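Local coordinates for dachshund homolog 1 (Homo sapiens, PDB 1L8R), which regulates transcription during organogenesis and is represented here by its DACHbox-N domain, which contains a DNA-binding motif similar to that of forkhead/winged-helix proteins, at residues Leu30-Ala33 / Phe34-Leu38; Leu45-Val48 / Tyr49-Lys53; Glu65-Arg68 / Ile69-Leu73; Lys89-Glu92 / Thr93-Asn96. All coordinates share one frame; numbering follows the deposited sequence.

Contact 1 of 4, residues Leu30-Ala33 / Phe34-Leu38; sequences LPQA and FDLFL
The Phe34 ring presents its edge to the carbonyl of Pro31, close to the ring plane, with CD2 4.1 Å from Pro31 O. Phe37 meets Ala33 obliquely, its CD2 lying 3.5 Å from Ala33 O, while CB of the adjacent Leu36 covers one ring face near the rim. In Phe34, CG is anti to the backbone N (chi1 168°), which directs the ring outward to pack on Leu45 and Val48 of helix 45-54. Phe37 has CG anti to its carbonyl carbon instead (chi1 -53°), which leans the ring back toward the preceding turn and Ala33 O. This is helix 30-37 of the DACHbox-N domain, which follows strand 25-29 directly and lies against both strand 15-22 and helix 88-99. Its backbone supplies the usual i to i+4 ladder, from Phe34 N to Leu30 O (2.8 Å) through Phe37 N to Ala33 O (3.0 Å). The Asp35 carboxylate folds back toward Pro31, where OD2 comes within 3.1 Å of Pro31 O; both are acceptors, so this proximity adds no bond. On another side of the helix Gln32 CG touches Leu36 CD1 at 4.2 Å, and the Gln32 amide OE1 accepts from Ala18 N.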
# COMPACT_ATOMS: atom_id res chain seq x y z
N LEU A 30 0.08 0.61 -0.78
CA LEU A 30 -1.35 0.31 -0.80
C LEU A 30 -2.02 0.35 -2.17
O LEU A 30 -2.71 -0.60 -2.55
CB LEU A 30 -2.09 1.25 0.16
CG LEU A 30 -3.62 1.08 0.23
CD1 LEU A 30 -3.97 -0.36 0.56
CD2 LEU A 30 -4.18 2.04 1.27
N PRO A 31 -1.84 1.44 -2.94
CA PRO A 31 -2.46 1.50 -4.27
C PRO A 31 -2.03 0.35 -5.17
O PRO A 31 -2.83 -0.18 -5.95
CB PRO A 31 -2.01 2.85 -4.81
CG PRO A 31 -1.87 3.67 -3.58
CD PRO A 31 -1.18 2.72 -2.62
N GLN A 32 -0.77 -0.05 -5.06
CA GLN A 32 -0.25 -1.14 -5.87
C GLN A 32 -0.91 -2.45 -5.48
O GLN A 32 -1.35 -3.21 -6.35
CB GLN A 32 1.27 -1.26 -5.71
CG GLN A 32 1.90 -2.40 -6.50
CD GLN A 32 3.42 -2.40 -6.41
OE1 GLN A 32 3.98 -2.14 -5.35
NE2 GLN A 32 4.08 -2.70 -7.52
N ALA A 33 -1.00 -2.72 -4.17
CA ALA A 33 -1.63 -3.94 -3.69
C ALA A 33 -3.10 -3.94 -4.09
O ALA A 33 -3.66 -4.98 -4.44
CB ALA A 33 -1.49 -4.05 -2.16
N PHE A 34 -3.72 -2.77 -4.04
CA PHE A 34 -5.11 -2.62 -4.43
C PHE A 34 -5.30 -3.03 -5.89
O PHE A 34 -6.15 -3.86 -6.20
CB PHE A 34 -5.55 -1.16 -4.24
CG PHE A 34 -6.88 -0.84 -4.87
CD1 PHE A 34 -8.06 -1.27 -4.28
CD2 PHE A 34 -6.94 -0.13 -6.06
CE1 PHE A 34 -9.30 -0.98 -4.87
CE2 PHE A 34 -8.17 0.16 -6.66
CZ PHE A 34 -9.35 -0.27 -6.06
N ASP A 35 -4.48 -2.47 -6.78
CA ASP A 35 -4.59 -2.77 -8.21
C ASP A 35 -4.38 -4.25 -8.51
O ASP A 35 -4.97 -4.79 -9.45
CB ASP A 35 -3.57 -1.99 -9.04
CG ASP A 35 -3.73 -0.49 -8.90
OD1 ASP A 35 -4.87 -0.02 -8.72
OD2 ASP A 35 -2.70 0.21 -8.99
N LEU A 36 -3.54 -4.90 -7.71
CA LEU A 36 -3.24 -6.31 -7.91
C LEU A 36 -4.28 -7.28 -7.38
O LEU A 36 -4.52 -8.33 -7.99
CB LEU A 36 -1.89 -6.66 -7.28
CG LEU A 36 -0.61 -6.13 -7.94
CD1 LEU A 36 0.57 -6.39 -7.01
CD2 LEU A 36 -0.40 -6.81 -9.29
N PHE A 37 -4.91 -6.95 -6.25
CA PHE A 37 -5.85 -7.88 -5.64
C PHE A 37 -7.29 -7.44 -5.37
O PHE A 37 -8.14 -8.29 -5.12
CB PHE A 37 -5.24 -8.39 -4.34
CG PHE A 37 -3.87 -8.97 -4.51
CD1 PHE A 37 -3.68 -10.16 -5.22
CD2 PHE A 37 -2.75 -8.33 -3.99
CE1 PHE A 37 -2.40 -10.69 -5.41
CE2 PHE A 37 -1.47 -8.85 -4.17
CZ PHE A 37 -1.30 -10.03 -4.88
N LEU A 38 -7.57 -6.14 -5.42
CA LEU A 38 -8.92 -5.67 -5.14
C LEU A 38 -9.50 -4.79 -6.24
O LEU A 38 -10.54 -4.17 -6.06
CB LEU A 38 -8.94 -4.91 -3.82
CG LEU A 38 -8.55 -5.68 -2.55
CD1 LEU A 38 -8.41 -4.70 -1.38
CD2 LEU A 38 -9.61 -6.73 -2.24

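Contact 2 of 4, residues Leu45-Val48 / Tyr49-Lys53; sequences LHTV and YTKLK
Leu45 crosses the Tyr49 phenol at a slant, its CD2 3.8 Å from Tyr49 OH and its CG closest to CE2. The same ring has Leu45 O above one face, offset toward the rim; this carbonyl oxygen also accepts the backbone bond from Tyr49 N (3.0 Å). One turn on, Val48 and Leu52 point the same way, with Val48 CG1 4.0 Å from Leu52 CD2. Leu52 takes up this position with a first torsion of -122°, away from any staggered value, which suggests some strain. Thr47 and Lys51 also run side by side: CG2 of Thr47 rests 3.7 Å from CE of Lys51, so the aliphatic part of the lysine is what makes this side-chain contact. At the polar side, His46 O is gripped twice by one residue, by Thr50 N at 3.1 Å and by Thr50 OG1 at 3.0 Å, from opposite faces of the carbonyl plane. Around this shell, Leu30 packs on Tyr49 and Leu52, and Leu94 of helix 88-99 on Val48 and Leu52. Lys84 adds a cation-pi interaction to the Tyr49 ring. Helix 45-54 thus packs against helices 30-37 and 88-99 in this domain with a winged-helix-like motif. As for the Thr50 hydroxyl, its proton is spent within the helix, and the bond should help hold the side chain in this rotation.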
# COMPACT_ATOMS: atom_id res chain seq x y z
N LEU A 45 -10.54 3.00 -4.48
CA LEU A 45 -9.61 3.17 -3.37
C LEU A 45 -10.30 4.00 -2.30
O LEU A 45 -9.91 3.99 -1.14
CB LEU A 45 -8.34 3.88 -3.85
CG LEU A 45 -7.11 3.82 -2.93
CD1 LEU A 45 -6.67 2.38 -2.76
CD2 LEU A 45 -5.99 4.65 -3.53
N HIS A 46 -11.33 4.73 -2.72
CA HIS A 46 -12.10 5.57 -1.81
C HIS A 46 -12.79 4.66 -0.79
O HIS A 46 -12.87 4.98 0.40
CB HIS A 46 -13.14 6.38 -2.59
CG HIS A 46 -13.88 7.39 -1.77
ND1 HIS A 46 -14.93 7.05 -0.95
CD2 HIS A 46 -13.71 8.73 -1.63
CE1 HIS A 46 -15.39 8.13 -0.35
NE2 HIS A 46 -14.66 9.16 -0.75
N THR A 47 -13.29 3.52 -1.27
CA THR A 47 -13.96 2.56 -0.41
C THR A 47 -12.94 1.93 0.52
O THR A 47 -13.23 1.65 1.68
CB THR A 47 -14.63 1.45 -1.24
OG1 THR A 47 -15.53 2.04 -2.19
CG2 THR A 47 -15.42 0.50 -0.34
N VAL A 48 -11.73 1.70 0.00
CA VAL A 48 -10.66 1.12 0.81
C VAL A 48 -10.42 2.01 2.02
O VAL A 48 -10.39 1.54 3.15
CB VAL A 48 -9.33 1.01 0.01
CG1 VAL A 48 -8.19 0.66 0.95
CG2 VAL A 48 -9.46 -0.06 -1.06
N TYR A 49 -10.26 3.31 1.78
CA TYR A 49 -10.04 4.26 2.87
C TYR A 49 -11.19 4.21 3.87
O TYR A 49 -10.98 4.29 5.08
CB TYR A 49 -9.88 5.68 2.32
CG TYR A 49 -8.59 5.93 1.56
CD1 TYR A 49 -8.40 7.12 0.85
CD2 TYR A 49 -7.54 5.00 1.57
CE1 TYR A 49 -7.20 7.37 0.17
CE2 TYR A 49 -6.35 5.24 0.89
CZ TYR A 49 -6.19 6.43 0.20
OH TYR A 49 -5.01 6.69 -0.47
N THR A 50 -12.41 4.08 3.37
CA THR A 50 -13.58 4.00 4.25
C THR A 50 -13.49 2.76 5.14
O THR A 50 -13.69 2.83 6.35
CB THR A 50 -14.89 3.93 3.43
OG1 THR A 50 -14.98 5.07 2.57
CG2 THR A 50 -16.09 3.90 4.36
N LYS A 51 -13.19 1.62 4.53
CA LYS A 51 -13.08 0.38 5.28
C LYS A 51 -11.91 0.43 6.27
O LYS A 51 -12.04 -0.01 7.41
CB LYS A 51 -12.90 -0.80 4.32
CG LYS A 51 -14.09 -1.05 3.42
CD LYS A 51 -13.87 -2.26 2.53
CE LYS A 51 -15.09 -2.55 1.68
NZ LYS A 51 -16.29 -2.81 2.51
N LEU A 52 -10.78 0.96 5.82
CA LEU A 52 -9.60 1.07 6.66
C LEU A 52 -9.93 1.87 7.93
O LEU A 52 -9.51 1.51 9.02
CB LEU A 52 -8.47 1.74 5.88
CG LEU A 52 -7.13 1.03 5.68
CD1 LEU A 52 -7.29 -0.48 5.56
CD2 LEU A 52 -6.47 1.60 4.44
N LYS A 53 -10.70 2.94 7.78
CA LYS A 53 -11.08 3.74 8.93
C LYS A 53 -11.84 2.87 9.93
O LYS A 53 -11.48 2.79 11.10
CB LYS A 53 -11.96 4.93 8.51
CG LYS A 53 -11.25 5.96 7.65
CD LYS A 53 -12.08 7.22 7.51
CE LYS A 53 -12.28 7.90 8.86
NZ LYS A 53 -13.08 9.15 8.75

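Contact 3 of 4, residues Glu65-Arg68 / Ile69-Leu73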
# COMPACT_ATOMS: atom_id res chain seq x y z
N GLU A 65 10.09 11.74 -1.27
CA GLU A 65 11.07 10.83 -1.85
C GLU A 65 10.47 9.47 -2.18
O GLU A 65 10.74 8.92 -3.25
CB GLU A 65 12.26 10.65 -0.91
CG GLU A 65 13.42 9.92 -1.55
CD GLU A 65 14.56 9.70 -0.59
OE1 GLU A 65 14.77 10.55 0.30
OE2 GLU A 65 15.26 8.67 -0.73
N GLN A 66 9.66 8.95 -1.26
CA GLN A 66 9.03 7.64 -1.45
C GLN A 66 8.04 7.68 -2.61
O GLN A 66 7.95 6.74 -3.40
CB GLN A 66 8.32 7.21 -0.16
CG GLN A 66 9.29 6.89 0.99
CD GLN A 66 8.60 6.78 2.33
OE1 GLN A 66 7.52 7.34 2.53
NE2 GLN A 66 9.22 6.07 3.26
N VAL A 67 7.28 8.77 -2.71
CA VAL A 67 6.32 8.89 -3.80
C VAL A 67 7.04 8.84 -5.15
O VAL A 67 6.63 8.12 -6.07
CB VAL A 67 5.51 10.20 -3.70
CG1 VAL A 67 4.73 10.44 -5.00
CG2 VAL A 67 4.56 10.13 -2.52
N ARG A 68 8.14 9.58 -5.26
CA ARG A 68 8.91 9.61 -6.50
C ARG A 68 9.48 8.24 -6.86
O ARG A 68 9.48 7.84 -8.03
CB ARG A 68 10.03 10.65 -6.41
CG ARG A 68 9.52 12.07 -6.25
CD ARG A 68 10.66 13.06 -6.21
NE ARG A 68 11.44 13.01 -7.44
CZ ARG A 68 12.54 13.72 -7.66
NH1 ARG A 68 13.00 14.55 -6.73
NH2 ARG A 68 13.19 13.61 -8.82
N ILE A 69 9.96 7.51 -5.86
CA ILE A 69 10.51 6.18 -6.12
C ILE A 69 9.40 5.24 -6.61
O ILE A 69 9.57 4.50 -7.58
CB ILE A 69 11.17 5.59 -4.85
CG1 ILE A 69 12.48 6.33 -4.56
CG2 ILE A 69 11.45 4.09 -5.04
CD1 ILE A 69 13.02 6.09 -3.18
N LEU A 70 8.25 5.29 -5.95
CA LEU A 70 7.14 4.42 -6.33
C LEU A 70 6.67 4.74 -7.75
O LEU A 70 6.31 3.84 -8.50
CB LEU A 70 5.99 4.57 -5.34
CG LEU A 70 6.36 4.09 -3.93
CD1 LEU A 70 5.30 4.50 -2.93
CD2 LEU A 70 6.52 2.58 -3.95
N ARG A 71 6.68 6.02 -8.12
CA ARG A 71 6.29 6.37 -9.48
C ARG A 71 7.31 5.82 -10.48
O ARG A 71 6.95 5.31 -11.55
CB ARG A 71 6.18 7.89 -9.64
CG ARG A 71 4.98 8.49 -8.94
CD ARG A 71 4.60 9.81 -9.59
NE ARG A 71 5.71 10.75 -9.64
CZ ARG A 71 5.77 11.88 -8.93
NH1 ARG A 71 4.77 12.20 -8.12
NH2 ARG A 71 6.82 12.68 -9.05
N GLY A 72 8.59 5.92 -10.12
CA GLY A 72 9.66 5.44 -10.98
C GLY A 72 9.64 3.94 -11.17
O GLY A 72 10.02 3.44 -12.23
N LEU A 73 9.19 3.22 -10.14
CA LEU A 73 9.11 1.76 -10.16
C LEU A 73 7.85 1.27 -10.84
O LEU A 73 7.70 0.08 -11.10
CB LEU A 73 9.11 1.21 -8.73
CG LEU A 73 10.39 1.30 -7.90
CD1 LEU A 73 10.08 0.95 -6.46
CD2 LEU A 73 11.43 0.34 -8.46
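Arg71 reaches back across the preceding turn and lays its guanidinium obliquely against two side chains, NH1 standing 3.6 Å from Val67 CG1 and NH2 3.9 Å from Arg68 CG. The bend at its third torsion (chi3 -55°) turns the group back toward these neighbours. The guanidinium planes of Arg68 and Arg71 are 26° apart, but the two groups do not touch: Arg68 NE and Arg71 NH2 remain 4.9 Å from each other. The like charges would be expected to disfavour a closer approach, and Arg71 NH1 is held by a hydrogen bond to Val80 O. Glu65 and Ile69 behave differently, lying side by side and pointing the same way, with Glu65 CG 4.2 Å from Ile69 CD1. Of the glutamate side chain, it is the aliphatic CG that touches; the backbone oxygen Glu65 O also lies against Ile69. Leu70 folds over the carbonyl of Gln66, its CG just 3.1 Å from Gln66 O, a tight fit beside the backbone bond from Leu70 N to that oxygen (2.9 Å). The same i to i+4 pattern continues with Gly72 N on Arg68 O and Leu73 N on Ile69 O. Helix 64-73 follows the short strand 60-61, and it packs on strand 15-22 through Gln66 and Ile69 on Phe20 and Leu70 on Ala18 and Phe20. Gln66 NE2 also donates to Asn4 O, joining the helix to the N-terminal segment that precedes strand 8-12.

Contact 4 of 4, residues Lys89-Glu92 / Thr93-Asn96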
# COMPACT_ATOMS: atom_id res chain seq x y z
N LYS A 89 0.09 -7.45 7.07
CA LYS A 89 -0.94 -8.00 7.95
C LYS A 89 -2.20 -7.14 7.86
O LYS A 89 -3.32 -7.66 7.83
CB LYS A 89 -0.46 -8.05 9.40
CG LYS A 89 -1.36 -8.88 10.30
CD LYS A 89 -0.92 -8.82 11.76
CE LYS A 89 -1.48 -7.60 12.47
NZ LYS A 89 -2.97 -7.68 12.59
N ASP A 90 -2.02 -5.82 7.84
CA ASP A 90 -3.15 -4.91 7.75
C ASP A 90 -3.80 -5.00 6.37
O ASP A 90 -5.01 -4.83 6.23
CB ASP A 90 -2.71 -3.47 8.04
CG ASP A 90 -2.58 -3.20 9.54
OD1 ASP A 90 -3.08 -4.01 10.35
OD2 ASP A 90 -1.98 -2.17 9.91
N PHE A 91 -3.00 -5.28 5.35
CA PHE A 91 -3.59 -5.39 4.03
C PHE A 91 -4.46 -6.64 4.00
O PHE A 91 -5.55 -6.62 3.45
CB PHE A 91 -2.53 -5.52 2.93
CG PHE A 91 -3.13 -5.62 1.56
CD1 PHE A 91 -3.67 -4.49 0.94
CD2 PHE A 91 -3.22 -6.84 0.91
CE1 PHE A 91 -4.30 -4.59 -0.29
CE2 PHE A 91 -3.85 -6.95 -0.32
CZ PHE A 91 -4.39 -5.82 -0.93
N GLU A 92 -3.98 -7.72 4.62
CA GLU A 92 -4.76 -8.95 4.63
C GLU A 92 -6.07 -8.73 5.39
O GLU A 92 -7.11 -9.24 4.99
CB GLU A 92 -3.96 -10.10 5.25
CG GLU A 92 -2.68 -10.47 4.50
CD GLU A 92 -2.89 -10.75 3.01
OE1 GLU A 92 -4.05 -10.88 2.56
OE2 GLU A 92 -1.88 -10.85 2.27
N THR A 93 -6.01 -7.97 6.48
CA THR A 93 -7.20 -7.67 7.26
C THR A 93 -8.16 -6.91 6.34
O THR A 93 -9.36 -7.18 6.31
CB THR A 93 -6.87 -6.79 8.48
OG1 THR A 93 -6.01 -7.52 9.38
CG2 THR A 93 -8.14 -6.40 9.23
N LEU A 94 -7.61 -5.96 5.59
CA LEU A 94 -8.41 -5.19 4.65
C LEU A 94 -8.97 -6.12 3.58
O LEU A 94 -10.15 -6.07 3.25
CB LEU A 94 -7.56 -4.10 3.99
CG LEU A 94 -8.19 -3.44 2.76
CD1 LEU A 94 -9.40 -2.62 3.20
CD2 LEU A 94 -7.17 -2.57 2.06
N TYR A 95 -8.11 -6.97 3.03
CA TYR A 95 -8.51 -7.89 2.00
C TYR A 95 -9.63 -8.81 2.49
O TYR A 95 -10.62 -9.01 1.79
CB TYR A 95 -7.31 -8.71 1.52
CG TYR A 95 -7.64 -9.66 0.39
CD1 TYR A 95 -8.17 -10.93 0.65
CD2 TYR A 95 -7.48 -9.28 -0.94
CE1 TYR A 95 -8.52 -11.78 -0.38
CE2 TYR A 95 -7.83 -10.13 -1.99
CZ TYR A 95 -8.35 -11.38 -1.70
OH TYR A 95 -8.71 -12.23 -2.72
N ASN A 96 -9.48 -9.35 3.69
CA ASN A 96 -10.51 -10.23 4.24
C ASN A 96 -11.83 -9.49 4.39
O ASN A 96 -12.89 -10.03 4.11
CB ASN A 96 -10.05 -10.79 5.59
CG ASN A 96 -8.78 -11.62 5.48
OD1 ASN A 96 -8.46 -12.14 4.41
ND2 ASN A 96 -8.07 -11.76 6.59
O HOH W 1 -4.50 -6.10 10.94
O HOH W 2 -5.94 -12.49 3.45
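Lys89 and Thr93 meet through a water that three side chains grip. It accepts from Lys89 NZ at 2.7 Å, donates to Asp90 OD1 at 2.6 Å, and is hydrogen-bonded to Thr93 OG1 (2.6 Å), which also lies 3.1 Å from Lys89 O. The water thus sits between a probable ammonium and a carboxylate, and Lys89 curls back at the end of its chain to reach it. A second water joins residues four apart, donating to Glu92 OE1 and to Asn96 OD1 at 2.6 and 2.7 Å. The same Glu92 oxygen forms a salt bridge with Arg13, which also makes a cation-pi interaction with Tyr95. All of this lies on helix 88-99, the last helix of the DACHbox-N domain, which follows strand 84-87 of the antiparallel sheet and packs on helices 30-37 and 45-54. Its buried side is apolar: Phe91 and Leu94 meet at an oblique angle, Phe91 CD1 to Leu94 CD2 4.1 Å, and Phe91 CE2 approaches the CB of Tyr95. The Tyr95 ring, with CG anti to the backbone N (chi1 -177°), has Asn96 OD1 beside its edge, in the ring plane. The Glu92 carboxylate stands at 66° to that ring. Along the backbone, Tyr95 N makes a short bond to Phe91 O, 2.6 Å.

Overall arrangement
Followed from the N terminus, the four contacts come in series, and none nests within or crosses another; each closes no more than successive turns of one helix. Contact 1 leaves strand 25-29, and contact 2 lies on the next helix. Contact 3 follows strand 60-61, and contact 4 follows strand 84-87. Contacts 1, 2 and 4 touch pairwise and form one cluster, in which Ala33 and Leu38 of contact 1 meet Phe91 and Tyr95 of contact 4, and Lys51 of contact 2 meets Leu94. Contact 3 stands apart, its centre about 22 Å from that of contact 2 and about 23 Å from that of contact 4, on the other side of the chain's centre from both. Strand 15-22 bridges the division, touching helices 30-37 and 64-73.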